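Local coordinates for cupin type-2 domain-containing protein (Burkholderia xenovorans, PDB 2O8Q), which is of unknown function but has a cupin-like fold that binds a nickel ion in the crystal, consistent with a metal-dependent role, at residues A[63-68]-A[113-118]. Residues are numbered along the deposited sequence; the frame is centred on the assembly and turned at random.
Sequences VGFQLF and LEIVSP. With EDO (1,2-ethanediol), chain F.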
loop_
_atom_site.group_PDB
_atom_site.type_symbol
_atom_site.label_atom_id
_atom_site.label_comp_id
_atom_site.label_asym_id
_atom_site.label_seq_id
_atom_site.Cartn_x
_atom_site.Cartn_y
_atom_site.Cartn_z
ATOM N N VAL A 63 3.219 -11.090 -1.069
ATOM C CA VAL A 63 2.291 -10.071 -0.698
ATOM C C VAL A 63 3.002 -8.974 0.045
ATOM O O VAL A 63 4.066 -9.239 0.714
ATOM C CB VAL A 63 1.164 -10.633 0.240
ATOM C CG1 VAL A 63 0.320 -11.555 -0.530
ATOM C CG2 VAL A 63 1.701 -11.246 1.543
ATOM N N GLY A 64 2.464 -7.753 -0.059
ATOM C CA GLY A 64 2.840 -6.714 0.846
ATOM C C GLY A 64 1.888 -7.140 1.992
ATOM O O GLY A 64 2.125 -8.136 2.722
ATOM N N PHE A 65 0.729 -6.550 2.019
ATOM C CA PHE A 65 -0.156 -6.561 3.140
ATOM C C PHE A 65 -0.972 -7.848 3.116
ATOM O O PHE A 65 -1.477 -8.240 2.052
ATOM C CB PHE A 65 -1.106 -5.361 3.070
ATOM C CG PHE A 65 -2.044 -5.290 4.217
ATOM C CD1 PHE A 65 -1.559 -4.997 5.492
ATOM C CD2 PHE A 65 -3.378 -5.591 4.054
ATOM C CE1 PHE A 65 -2.399 -4.984 6.580
ATOM C CE2 PHE A 65 -4.227 -5.563 5.171
ATOM C CZ PHE A 65 -3.745 -5.241 6.391
ATOM N N GLN A 66 -1.095 -8.490 4.272
ATOM C CA GLN A 66 -1.962 -9.627 4.352
ATOM C C GLN A 66 -2.576 -9.797 5.761
ATOM O O GLN A 66 -1.866 -9.918 6.735
ATOM C CB GLN A 66 -1.181 -10.906 3.985
ATOM C CG GLN A 66 -2.075 -12.132 3.927
ATOM C CD GLN A 66 -1.342 -13.318 3.295
ATOM O OE1 GLN A 66 -0.199 -13.609 3.680
ATOM N NE2 GLN A 66 -2.017 -14.003 2.329
ATOM N N LEU A 67 -3.914 -9.804 5.815
ATOM C CA LEU A 67 -4.626 -9.945 7.089
ATOM C C LEU A 67 -5.769 -10.914 6.979
ATOM O O LEU A 67 -6.509 -10.870 5.991
ATOM C CB LEU A 67 -5.242 -8.584 7.495
ATOM C CG LEU A 67 -5.992 -8.476 8.829
ATOM C CD1 LEU A 67 -5.136 -8.784 10.071
ATOM C CD2 LEU A 67 -6.618 -7.066 8.974
ATOM N N PHE A 68 -5.936 -11.789 7.981
ATOM C CA PHE A 68 -7.092 -12.675 8.081
ATOM C C PHE A 68 -7.895 -12.290 9.314
ATOM O O PHE A 68 -7.316 -11.989 10.385
ATOM C CB PHE A 68 -6.640 -14.125 8.274
ATOM C CG PHE A 68 -5.954 -14.660 7.054
ATOM C CD1 PHE A 68 -6.685 -15.151 5.976
ATOM C CD2 PHE A 68 -4.599 -14.516 6.900
ATOM C CE1 PHE A 68 -6.051 -15.566 4.825
ATOM C CE2 PHE A 68 -3.993 -14.934 5.745
ATOM C CZ PHE A 68 -4.700 -15.436 4.714
ATOM N N LEU A 113 -12.254 -13.860 6.441
ATOM C CA LEU A 113 -12.017 -12.778 5.500
ATOM C C LEU A 113 -10.503 -12.582 5.368
ATOM O O LEU A 113 -9.775 -12.500 6.345
ATOM C CB LEU A 113 -12.643 -11.497 6.048
ATOM C CG LEU A 113 -12.471 -10.208 5.241
ATOM C CD1 LEU A 113 -13.200 -10.252 3.873
ATOM C CD2 LEU A 113 -12.923 -8.955 6.102
ATOM N N GLU A 114 -10.052 -12.501 4.125
ATOM C CA GLU A 114 -8.667 -12.241 3.790
ATOM C C GLU A 114 -8.633 -10.906 3.047
ATOM O O GLU A 114 -9.395 -10.715 2.114
ATOM C CB GLU A 114 -8.051 -13.315 2.869
ATOM C CG GLU A 114 -6.582 -13.058 2.487
ATOM C CD GLU A 114 -5.958 -14.163 1.679
ATOM O OE1 GLU A 114 -6.702 -14.962 1.035
ATOM O OE2 GLU A 114 -4.698 -14.259 1.635
ATOM N N ILE A 115 -7.716 -10.024 3.476
ATOM C CA ILE A 115 -7.426 -8.749 2.825
ATOM C C ILE A 115 -5.950 -8.796 2.459
ATOM O O ILE A 115 -5.116 -9.050 3.310
ATOM C CB ILE A 115 -7.724 -7.540 3.717
ATOM C CG1 ILE A 115 -9.099 -7.667 4.381
ATOM C CG2 ILE A 115 -7.511 -6.239 2.901
ATOM C CD1 ILE A 115 -9.101 -8.268 5.812
ATOM N N VAL A 116 -5.603 -8.514 1.202
ATOM C CA VAL A 116 -4.245 -8.756 0.728
ATOM C C VAL A 116 -3.894 -7.767 -0.361
ATOM O O VAL A 116 -4.765 -7.377 -1.150
ATOM C CB VAL A 116 -4.174 -10.187 0.120
ATOM C CG1 VAL A 116 -4.893 -10.243 -1.296
ATOM C CG2 VAL A 116 -2.734 -10.731 -0.022
ATOM N N SER A 117 -2.628 -7.371 -0.422
ATOM C CA SER A 117 -2.094 -6.566 -1.530
ATOM C C SER A 117 -0.830 -7.287 -2.001
ATOM O O SER A 117 -0.005 -7.677 -1.178
ATOM C CB SER A 117 -1.723 -5.182 -1.071
ATOM O OG SER A 117 -1.108 -4.484 -2.159
ATOM N N PRO A 118 -0.660 -7.527 -3.320
ATOM C CA PRO A 118 -1.633 -7.265 -4.368
ATOM C C PRO A 118 -2.699 -8.393 -4.377
ATOM O O PRO A 118 -2.476 -9.460 -3.764
ATOM C CB PRO A 118 -0.817 -7.359 -5.662
ATOM C CG PRO A 118 0.264 -8.391 -5.314
ATOM C CD PRO A 118 0.568 -8.174 -3.835
HETATM C C1 EDO F . 0.148 -1.404 -2.085
HETATM O O1 EDO F . 1.032 -2.035 -3.056
HETATM C C2 EDO F . 0.553 -1.466 -0.586
HETATM O O2 EDO F . 0.821 -2.753 0.030
#
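Gln66 reaches the carboxylate of Glu114 on the face of the sheet that also carries Phe68 and Val116. Gln66 NE2 donates to Glu114 OE2 at 2.8 Å, nearly along the C-O axis, with amide and carboxylate planes only 22° apart. Both chains run extended with CG anti to the backbone N (chi1 -175° for Gln66), which carries their ends from a diagonal pair of positions to one meeting point. The Phe68 ring lies alongside Glu114, Phe68 CE1 3.4 Å from Glu114 CD and the planes 32° apart; His44 bonds the other oxygen, OE1.

The antiparallel backbones pair through Leu67 N to Ile115 O and Ile115 N to Leu67 O, both 2.9 Å. A classic beta bulge ends the regular register: Gly64 and Phe65 both face Ser117, whose O accepts from Gly64 N at 2.7 Å and whose N donates to Phe65 O.

On the reverse face apolar contacts are wider spaced, Ile115 CG2 to Phe65 CE2 at 4.0 Å and Ile115 CD1 to Leu67 CD2 at 4.2 Å, yet buried under a second subunit. Less tightly packed is the bulge end, where Ser117 OG bonds Met40 O and an ethanediol, probably from the crystallisation liquor, adds two weak bonds.

His59, His61 and His101 hold nickel about 5 Å from the Gln66 side chain; Glu114, bonded at both carboxylate oxygens, is consistent with a polar second shell.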